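Local coordinates for protein eukaryotic translation initiation factor 4E type 5 (Leishmania major, PDB 7KCJ) that probably binds the 7-methylguanosine cap of messenger RNA and acts as a translation initiation factor in this trypanosomatid parasite, at residues H12-W18 with V120-A126; S76-R82 with D137-A143; Q48-W52 with N83-P87. All coordinates share one frame; numbering follows the deposited sequence.

Interaction 1. Residues H12-W18 with V120-A126; sequences HALRDKW and VMGETAA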
loop_
_atom_site.group_PDB
_atom_site.type_symbol
_atom_site.label_atom_id
_atom_site.label_comp_id
_atom_site.label_asym_id
_atom_site.label_seq_id
_atom_site.Cartn_x
_atom_site.Cartn_y
_atom_site.Cartn_z
ATOM N N HIS A 12 -12.391 -8.694 12.978
ATOM C CA HIS A 12 -11.353 -9.716 13.048
ATOM C C HIS A 12 -9.965 -9.092 13.334
ATOM O O HIS A 12 -9.848 -7.872 13.486
ATOM C CB HIS A 12 -11.369 -10.582 11.766
ATOM C CG HIS A 12 -10.834 -11.964 11.972
ATOM N ND1 HIS A 12 -11.463 -12.861 12.818
ATOM C CD2 HIS A 12 -9.736 -12.555 11.444
ATOM C CE1 HIS A 12 -10.729 -13.962 12.782
ATOM N NE2 HIS A 12 -9.679 -13.824 11.971
ATOM N N ALA A 13 -8.926 -9.924 13.489
ATOM C CA ALA A 13 -7.588 -9.466 13.818
ATOM C C ALA A 13 -6.633 -9.421 12.612
ATOM O O ALA A 13 -6.875 -10.062 11.595
ATOM C CB ALA A 13 -7.014 -10.362 14.916
ATOM N N LEU A 14 -5.560 -8.632 12.726
ATOM C CA LEU A 14 -4.523 -8.574 11.708
ATOM C C LEU A 14 -3.388 -9.470 12.175
ATOM O O LEU A 14 -3.200 -9.632 13.390
ATOM C CB LEU A 14 -3.960 -7.149 11.568
ATOM C CG LEU A 14 -4.977 -6.038 11.395
ATOM C CD1 LEU A 14 -4.298 -4.692 11.421
ATOM C CD2 LEU A 14 -5.802 -6.238 10.117
ATOM N N ARG A 15 -2.590 -9.997 11.225
ATOM C CA ARG A 15 -1.429 -10.793 11.608
ATOM C C ARG A 15 -0.346 -9.821 12.112
ATOM O O ARG A 15 -0.098 -8.780 11.493
ATOM C CB ARG A 15 -0.931 -11.670 10.445
ATOM C CG ARG A 15 -0.491 -10.876 9.228
ATOM C CD ARG A 15 -0.146 -11.769 8.062
ATOM N NE ARG A 15 0.521 -11.003 7.018
ATOM C CZ ARG A 15 1.840 -10.918 6.870
ATOM N NH1 ARG A 15 2.652 -11.606 7.666
ATOM N NH2 ARG A 15 2.354 -10.187 5.896
ATOM N N ASP A 16 0.214 -10.089 13.295
ATOM C CA ASP A 16 1.215 -9.191 13.912
ATOM C C ASP A 16 0.656 -7.725 14.009
ATOM O O ASP A 16 -0.550 -7.557 13.904
ATOM C CB ASP A 16 2.533 -9.268 13.107
ATOM C CG ASP A 16 3.049 -10.671 12.891
ATOM O OD1 ASP A 16 3.406 -11.329 13.884
ATOM O OD2 ASP A 16 3.115 -11.101 11.729
ATOM N N LYS A 17 1.483 -6.696 14.139
ATOM C CA LYS A 17 0.998 -5.310 14.143
ATOM C C LYS A 17 1.605 -4.563 12.961
ATOM O O LYS A 17 2.676 -4.926 12.473
ATOM C CB LYS A 17 1.286 -4.598 15.475
ATOM C CG LYS A 17 2.687 -4.881 16.016
ATOM C CD LYS A 17 3.040 -4.049 17.236
ATOM C CE LYS A 17 4.475 -4.270 17.655
ATOM N NZ LYS A 17 4.909 -3.280 18.678
ATOM N N TRP A 18 0.918 -3.523 12.495
ATOM C CA TRP A 18 1.363 -2.724 11.366
ATOM C C TRP A 18 1.410 -1.263 11.795
ATOM O O TRP A 18 0.474 -0.797 12.438
ATOM C CB TRP A 18 0.375 -2.902 10.183
ATOM C CG TRP A 18 0.266 -4.334 9.719
ATOM C CD1 TRP A 18 -0.359 -5.364 10.364
ATOM C CD2 TRP A 18 0.828 -4.893 8.518
ATOM N NE1 TRP A 18 -0.219 -6.531 9.639
ATOM C CE2 TRP A 18 0.532 -6.274 8.518
ATOM C CE3 TRP A 18 1.522 -4.356 7.433
ATOM C CZ2 TRP A 18 0.926 -7.122 7.478
ATOM C CZ3 TRP A 18 1.941 -5.205 6.417
ATOM C CH2 TRP A 18 1.635 -6.565 6.444
ATOM N N VAL A 120 -3.072 -8.821 2.361
ATOM C CA VAL A 120 -1.770 -8.485 2.936
ATOM C C VAL A 120 -1.761 -8.477 4.469
ATOM O O VAL A 120 -0.873 -9.073 5.081
ATOM C CB VAL A 120 -1.284 -7.134 2.354
ATOM C CG1 VAL A 120 -0.092 -6.562 3.114
ATOM C CG2 VAL A 120 -0.971 -7.266 0.869
ATOM N N MET A 121 -2.715 -7.767 5.099
ATOM C CA MET A 121 -2.700 -7.601 6.561
ATOM C C MET A 121 -3.598 -8.541 7.365
ATOM O O MET A 121 -3.308 -8.783 8.538
ATOM C CB MET A 121 -3.029 -6.148 6.954
ATOM C CG MET A 121 -2.105 -5.114 6.332
ATOM S SD MET A 121 -2.422 -3.420 6.933
ATOM C CE MET A 121 -4.033 -3.230 6.421
ATOM N N GLY A 122 -4.695 -9.003 6.770
ATOM C CA GLY A 122 -5.654 -9.873 7.444
ATOM C C GLY A 122 -5.071 -11.167 7.977
ATOM O O GLY A 122 -4.196 -11.754 7.345
ATOM N N GLU A 123 -5.525 -11.610 9.156
ATOM C CA GLU A 123 -5.003 -12.825 9.775
ATOM C C GLU A 123 -5.290 -14.095 8.971
ATOM O O GLU A 123 -4.361 -14.860 8.703
ATOM C CB GLU A 123 -5.499 -12.971 11.223
ATOM C CG GLU A 123 -4.420 -13.414 12.195
ATOM C CD GLU A 123 -4.907 -13.654 13.612
ATOM O OE1 GLU A 123 -5.966 -14.303 13.772
ATOM O OE2 GLU A 123 -4.228 -13.200 14.564
ATOM N N THR A 124 -6.557 -14.334 8.601
ATOM C CA THR A 124 -6.911 -15.536 7.848
ATOM C C THR A 124 -6.842 -15.338 6.337
ATOM O O THR A 124 -6.592 -16.301 5.610
ATOM C CB THR A 124 -8.273 -16.079 8.281
ATOM O OG1 THR A 124 -9.296 -15.180 7.847
ATOM C CG2 THR A 124 -8.359 -16.295 9.784
ATOM N N ALA A 125 -7.067 -14.107 5.858
ATOM C CA ALA A 125 -7.016 -13.832 4.422
ATOM C C ALA A 125 -5.591 -13.878 3.859
ATOM O O ALA A 125 -5.421 -14.158 2.671
ATOM C CB ALA A 125 -7.662 -12.494 4.113
ATOM N N ALA A 126 -4.569 -13.626 4.704
ATOM C CA ALA A 126 -3.174 -13.677 4.264
ATOM C C ALA A 126 -2.742 -15.104 3.978
ATOM O O ALA A 126 -2.087 -15.346 2.966
ATOM C CB ALA A 126 -2.250 -13.045 5.297
HETATM O O HOH W 1 -0.944 -12.659 14.481
#
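Met121 lies against the indole of Trp18. CB lies by the CE2-NE1 bond, 3.9 Å from Trp18 CE2, and also touches Leu14 CD2. CG stands over the face of the six-membered ring, 3.6 Å from its centroid and 10° off the ring normal, a CH-pi contact. SD moves on over the five-membered ring, 4.1 Å from that centroid, as a Met-aromatic contact. The extended chi2 (-175°) carries the sulfur from one ring of the indole to the other. The bend at chi3 (-61°) then turns CE off the indole. Val120 CG1 adds an apolar touch at Trp18 CH2.

Arg15, at the corner of the chain, ties it to the end of helix 108-121. Its backbone N gives a bond of 3.0 Å to Met121 O. Its NE gives another, 3.1 Å long and nearly straight, to Val120 O, which lies in the guanidinium plane. Two successive carbonyls at the helix end are thus taken up by one residue. The CD of Arg15 rests on Ala126 CB. Arg15 O in turn accepts from Trp18 NE1 at 2.9 Å, a bent bond, with Arg15 O tilted out of the ring plane, that helps to set the indole's position. Glu123 N bonds to Ala13 O.

Leu14 and Gly122 form a single backbone bridge here. Gly122 is where the chain leaves the helix. The arrangement joins the first strand of the eIF4E fold to the break between two helices on one face of its curved antiparallel sheet.

Interaction 2. Residues S76-R82 with D137-A143; sequences STLIFAR and DVLRIAA
Leu78 and Ile141 face each other as a hydrogen-bonded pair, and so do Phe80 and Leu139. Strands 77-82 and 137-143 run antiparallel, with axes 4.6 Å apart. Leu78 N meets Ile141 O at 2.9 Å, and Ile141 N returns to Leu78 O. Phe80 and Leu139 exchange a like pair of bonds. Arg82 N to Asp137 O closes the ladder at one end. CA-H...O contacts lie between these bonds.

Apolar contacts fill one face. Phe80 CE1 touches Ile141 CD1 at 3.6 Å, two residues further along the partner strand, the next side chain on that face. Phe80 CB lies by Leu139 CB at 4.1 Å. Helix 108-121 covers this face through Met121, Leu117 and Leu113. On the other face Ala81 meets Val138. There Thr77 CG2 touches Arg140 CB at 3.8 Å and lies, more distantly, over one face of its guanidinium. That guanidinium makes its salt bridge with Glu156 on the next strand.

At the charged end, the bend at chi3 (59°) turns Arg82 so that NE and NH2 both reach one oxygen, Asp137 OD1, at 2.9 Å and 3.0 Å. Both come from the same face of the carboxylate and stand above its plane, while the oxygen lies in the guanidinium plane.

At the opposite end one water bridges Ser76 O and Ala143 O, and another joins Ser76 OG, Ile141 O and Ala143 N. The whole is a regular antiparallel pair at the centre of the eIF4E sheet, with helices packed on its hydrophobic face.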
loop_
_atom_site.group_PDB
_atom_site.type_symbol
_atom_site.label_atom_id
_atom_site.label_comp_id
_atom_site.label_asym_id
_atom_site.label_seq_id
_atom_site.Cartn_x
_atom_site.Cartn_y
_atom_site.Cartn_z
ATOM N N SER A 76 1.637 12.097 -2.484
ATOM C CA SER A 76 1.649 11.574 -1.129
ATOM C C SER A 76 1.615 10.028 -1.100
ATOM O O SER A 76 1.363 9.372 -2.118
ATOM C CB SER A 76 0.511 12.175 -0.293
ATOM O OG SER A 76 -0.720 11.526 -0.565
ATOM N N THR A 77 1.865 9.455 0.079
ATOM C CA THR A 77 1.868 8.015 0.274
ATOM C C THR A 77 1.393 7.692 1.677
ATOM O O THR A 77 1.897 8.259 2.645
ATOM C CB THR A 77 3.273 7.404 0.044
ATOM O OG1 THR A 77 3.896 7.979 -1.097
ATOM C CG2 THR A 77 3.228 5.912 -0.118
ATOM N N LEU A 78 0.423 6.797 1.794
ATOM C CA LEU A 78 -0.060 6.280 3.071
ATOM C C LEU A 78 0.653 4.940 3.203
ATOM O O LEU A 78 0.544 4.118 2.310
ATOM C CB LEU A 78 -1.578 6.096 3.074
ATOM C CG LEU A 78 -2.159 5.521 4.361
ATOM C CD1 LEU A 78 -1.922 6.469 5.535
ATOM C CD2 LEU A 78 -3.671 5.234 4.201
ATOM N N ILE A 79 1.450 4.754 4.240
ATOM C CA ILE A 79 2.297 3.567 4.394
ATOM C C ILE A 79 1.903 2.665 5.566
ATOM O O ILE A 79 1.630 3.163 6.659
ATOM C CB ILE A 79 3.753 4.075 4.558
ATOM C CG1 ILE A 79 4.191 4.952 3.343
ATOM C CG2 ILE A 79 4.749 2.932 4.822
ATOM C CD1 ILE A 79 5.574 5.726 3.545
ATOM N N PHE A 80 1.900 1.339 5.350
ATOM C CA PHE A 80 1.626 0.348 6.389
ATOM C C PHE A 80 2.830 -0.590 6.425
ATOM O O PHE A 80 3.130 -1.234 5.408
ATOM C CB PHE A 80 0.359 -0.475 6.076
ATOM C CG PHE A 80 -0.909 0.333 5.934
ATOM C CD1 PHE A 80 -1.181 1.026 4.769
ATOM C CD2 PHE A 80 -1.836 0.383 6.962
ATOM C CE1 PHE A 80 -2.342 1.768 4.644
ATOM C CE2 PHE A 80 -2.991 1.133 6.836
ATOM C CZ PHE A 80 -3.245 1.808 5.677
ATOM N N ALA A 81 3.515 -0.691 7.578
ATOM C CA ALA A 81 4.669 -1.582 7.673
ATOM C C ALA A 81 4.513 -2.541 8.825
ATOM O O ALA A 81 4.319 -2.102 9.956
ATOM C CB ALA A 81 5.963 -0.795 7.826
ATOM N N ARG A 82 4.642 -3.841 8.556
ATOM C CA ARG A 82 4.527 -4.829 9.607
ATOM C C ARG A 82 5.734 -4.775 10.558
ATOM O O ARG A 82 6.875 -4.873 10.108
ATOM C CB ARG A 82 4.332 -6.226 8.995
ATOM C CG ARG A 82 3.950 -7.272 10.032
ATOM C CD ARG A 82 3.839 -8.648 9.415
ATOM N NE ARG A 82 5.093 -9.077 8.793
ATOM C CZ ARG A 82 6.089 -9.671 9.445
ATOM N NH1 ARG A 82 5.987 -9.919 10.744
ATOM N NH2 ARG A 82 7.191 -10.031 8.797
ATOM N N ASP A 137 5.107 -7.588 3.416
ATOM C CA ASP A 137 5.422 -6.832 4.642
ATOM C C ASP A 137 5.250 -5.332 4.602
ATOM O O ASP A 137 5.363 -4.710 5.655
ATOM C CB ASP A 137 6.842 -7.107 5.132
ATOM C CG ASP A 137 7.074 -8.540 5.500
ATOM O OD1 ASP A 137 6.172 -9.145 6.115
ATOM O OD2 ASP A 137 8.148 -9.068 5.158
ATOM N N VAL A 138 5.059 -4.731 3.438
ATOM C CA VAL A 138 4.851 -3.292 3.331
ATOM C C VAL A 138 3.754 -3.039 2.307
ATOM O O VAL A 138 3.746 -3.646 1.220
ATOM C CB VAL A 138 6.125 -2.461 2.986
ATOM C CG1 VAL A 138 5.780 -0.991 2.778
ATOM C CG2 VAL A 138 7.202 -2.586 4.058
ATOM N N LEU A 139 2.861 -2.116 2.626
ATOM C CA LEU A 139 1.795 -1.721 1.740
ATOM C C LEU A 139 1.858 -0.202 1.624
ATOM O O LEU A 139 1.876 0.482 2.641
ATOM C CB LEU A 139 0.473 -2.150 2.368
ATOM C CG LEU A 139 -0.741 -2.251 1.480
ATOM C CD1 LEU A 139 -0.534 -3.263 0.380
ATOM C CD2 LEU A 139 -1.918 -2.701 2.322
ATOM N N ARG A 140 1.941 0.329 0.394
ATOM C CA ARG A 140 2.010 1.763 0.165
ATOM C C ARG A 140 0.850 2.172 -0.730
ATOM O O ARG A 140 0.667 1.606 -1.792
ATOM C CB ARG A 140 3.353 2.150 -0.463
ATOM C CG ARG A 140 4.544 1.415 0.149
ATOM C CD ARG A 140 5.732 2.307 0.339
ATOM N NE ARG A 140 6.363 2.641 -0.930
ATOM C CZ ARG A 140 7.182 3.671 -1.113
ATOM N NH1 ARG A 140 7.458 4.496 -0.109
ATOM N NH2 ARG A 140 7.733 3.886 -2.302
ATOM N N ILE A 141 0.031 3.112 -0.285
ATOM C CA ILE A 141 -1.126 3.573 -1.047
ATOM C C ILE A 141 -0.907 5.004 -1.520
ATOM O O ILE A 141 -0.635 5.875 -0.701
ATOM C CB ILE A 141 -2.425 3.393 -0.248
ATOM C CG1 ILE A 141 -2.532 1.992 0.350
ATOM C CG2 ILE A 141 -3.620 3.680 -1.101
ATOM C CD1 ILE A 141 -3.732 1.870 1.337
ATOM N N ALA A 142 -0.887 5.220 -2.842
ATOM C CA ALA A 142 -0.635 6.539 -3.408
ATOM C C ALA A 142 -1.815 7.108 -4.168
ATOM O O ALA A 142 -2.266 6.493 -5.138
ATOM C CB ALA A 142 0.570 6.488 -4.323
ATOM N N ALA A 143 -2.275 8.306 -3.793
ATOM C CA ALA A 143 -3.357 8.970 -4.534
ATOM C C ALA A 143 -2.799 9.438 -5.881
ATOM O O ALA A 143 -1.799 10.171 -5.914
ATOM C CB ALA A 143 -3.854 10.185 -3.762
HETATM O O HOH W 2 0.535 9.955 -4.768
HETATM O O HOH W 3 -1.884 8.734 -0.954
#

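Interaction 3. Residues Q48-W52 with N83-P87; sequences QKLDW and NNKEP
Lys49 leaves its strand with CG anti to the carbonyl carbon (chi1 -63°) and then runs extended to NZ, while Lys85 bends back at chi3 (72°) to bring its CE to the indole of Trp52. The two ammonium groups end 6.0 Å apart, NZ to NZ, each with its own target. Lys49 NZ reaches the backbone, giving a hydrogen bond of 3.1 Å to Lys85 O. The donor stands well above the carbonyl plane (52°). Glu86 OE2 lies 3.9 Å from Lys49 NZ, a long salt bridge.

Lys85 CE packs on Trp52 CZ2 at 3.6 Å, and the two side chains cross at about a right angle. The neighbouring ring atom, Trp52 CH2, meets the backbone edge-on, 3.6 Å from Asn84 N. Asn84 OD1 accepts from Glu86 N, an Asx turn that shapes the loop. Lys17 makes a cation-pi contact with Trp52, and Phe19 meets the indole edge-to-face.

The contact is on the surface. One off-plane hydrogen bond and one long ion pair suggest a modest polar grip, with Trp52 giving the largest single share of the buried surface.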
loop_
_atom_site.group_PDB
_atom_site.type_symbol
_atom_site.label_atom_id
_atom_site.label_comp_id
_atom_site.label_asym_id
_atom_site.label_seq_id
_atom_site.Cartn_x
_atom_site.Cartn_y
_atom_site.Cartn_z
ATOM N N GLN A 48 4.587 11.889 8.679
ATOM C CA GLN A 48 3.717 12.154 9.806
ATOM C C GLN A 48 3.289 10.796 10.328
ATOM O O GLN A 48 2.594 10.075 9.626
ATOM C CB GLN A 48 2.502 12.978 9.346
ATOM C CG GLN A 48 2.880 14.197 8.497
ATOM C CD GLN A 48 1.696 15.089 8.161
ATOM O OE1 GLN A 48 0.543 14.804 8.522
ATOM N NE2 GLN A 48 1.944 16.175 7.459
ATOM N N LYS A 49 3.756 10.413 11.521
ATOM C CA LYS A 49 3.414 9.111 12.092
ATOM C C LYS A 49 2.009 9.074 12.638
ATOM O O LYS A 49 1.557 10.033 13.260
ATOM C CB LYS A 49 4.377 8.716 13.218
ATOM C CG LYS A 49 5.817 8.534 12.760
ATOM C CD LYS A 49 6.677 7.960 13.874
ATOM C CE LYS A 49 8.084 7.649 13.385
ATOM N NZ LYS A 49 8.789 6.647 14.238
ATOM N N LEU A 50 1.321 7.948 12.418
ATOM C CA LEU A 50 -0.006 7.774 12.985
ATOM C C LEU A 50 0.211 6.853 14.202
ATOM O O LEU A 50 0.759 7.335 15.184
ATOM C CB LEU A 50 -1.051 7.297 11.953
ATOM C CG LEU A 50 -1.579 8.356 10.960
ATOM C CD1 LEU A 50 -0.594 8.611 9.818
ATOM C CD2 LEU A 50 -2.971 7.936 10.406
ATOM N N ASP A 51 -0.073 5.544 14.124
ATOM C CA ASP A 51 0.116 4.628 15.247
ATOM C C ASP A 51 0.022 3.157 14.766
ATOM O O ASP A 51 -0.283 2.898 13.597
ATOM C CB ASP A 51 -0.979 4.901 16.294
ATOM C CG ASP A 51 -0.621 4.533 17.719
ATOM O OD1 ASP A 51 0.443 3.884 17.926
ATOM O OD2 ASP A 51 -1.391 4.907 18.632
ATOM N N TRP A 52 0.267 2.204 15.672
ATOM C CA TRP A 52 0.153 0.785 15.385
ATOM C C TRP A 52 -1.306 0.396 15.233
ATOM O O TRP A 52 -2.158 0.912 15.957
ATOM C CB TRP A 52 0.680 -0.029 16.579
ATOM C CG TRP A 52 2.141 0.114 16.849
ATOM C CD1 TRP A 52 2.727 0.794 17.879
ATOM C CD2 TRP A 52 3.209 -0.469 16.086
ATOM N NE1 TRP A 52 4.099 0.679 17.799
ATOM C CE2 TRP A 52 4.422 -0.091 16.706
ATOM C CE3 TRP A 52 3.259 -1.243 14.918
ATOM C CZ2 TRP A 52 5.662 -0.510 16.226
ATOM C CZ3 TRP A 52 4.488 -1.651 14.437
ATOM C CH2 TRP A 52 5.670 -1.309 15.100
ATOM N N ASN A 83 5.473 -4.577 11.867
ATOM C CA ASN A 83 6.468 -4.525 12.948
ATOM C C ASN A 83 7.561 -3.462 12.794
ATOM O O ASN A 83 8.628 -3.625 13.387
ATOM C CB ASN A 83 7.138 -5.899 13.135
ATOM C CG ASN A 83 6.309 -6.975 13.766
ATOM O OD1 ASN A 83 6.590 -8.168 13.601
ATOM N ND2 ASN A 83 5.289 -6.610 14.527
ATOM N N ASN A 84 7.316 -2.380 12.043
ATOM C CA ASN A 84 8.360 -1.374 11.848
ATOM C C ASN A 84 7.775 0.022 11.861
ATOM O O ASN A 84 6.963 0.351 10.988
ATOM C CB ASN A 84 9.109 -1.648 10.549
ATOM C CG ASN A 84 10.310 -0.754 10.333
ATOM O OD1 ASN A 84 10.754 -0.037 11.235
ATOM N ND2 ASN A 84 10.864 -0.780 9.130
ATOM N N LYS A 85 8.157 0.841 12.865
ATOM C CA LYS A 85 7.639 2.199 12.930
ATOM C C LYS A 85 8.525 3.230 12.223
ATOM O O LYS A 85 8.162 4.407 12.203
ATOM C CB LYS A 85 7.305 2.628 14.367
ATOM C CG LYS A 85 8.482 2.883 15.283
ATOM C CD LYS A 85 7.976 3.518 16.591
ATOM C CE LYS A 85 7.236 2.526 17.467
ATOM N NZ LYS A 85 6.549 3.176 18.631
ATOM N N GLU A 86 9.644 2.800 11.601
ATOM C CA GLU A 86 10.540 3.678 10.846
ATOM C C GLU A 86 10.170 3.660 9.353
ATOM O O GLU A 86 9.542 2.698 8.891
ATOM C CB GLU A 86 12.004 3.194 11.020
ATOM C CG GLU A 86 12.467 3.098 12.465
ATOM C CD GLU A 86 12.348 4.391 13.244
ATOM O OE1 GLU A 86 12.684 5.456 12.679
ATOM O OE2 GLU A 86 11.911 4.337 14.416
ATOM N N PRO A 87 10.601 4.663 8.551
ATOM C CA PRO A 87 10.286 4.629 7.110
ATOM C C PRO A 87 10.814 3.364 6.454
ATOM O O PRO A 87 11.972 3.023 6.647
ATOM C CB PRO A 87 10.982 5.886 6.566
ATOM C CG PRO A 87 11.082 6.810 7.752
ATOM C CD PRO A 87 11.349 5.884 8.912
#

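How the interactions relate
Interaction 2 is the core contact, near the centre of the chain. Interaction 1 is partly buried, and interaction 3 lies on the surface. All three reach the same antiparallel sheet. Strand 13-23 lies between strands 48-55 and 77-82, so 12-18 touches both other contacts. Asp16 approaches Arg82 of interaction 2, and Trp18 packs on Arg82 and Asp137. Lys17 O probably bonds to Asn83 N of interaction 3, where strand 77-82 gives way to the loop 83-87. The chemistry follows the place. Backbone ladders and apolar side chains dominate interaction 2, helix-end carbonyls and an indole interaction 1, and lysines and a second indole against a loop interaction 3.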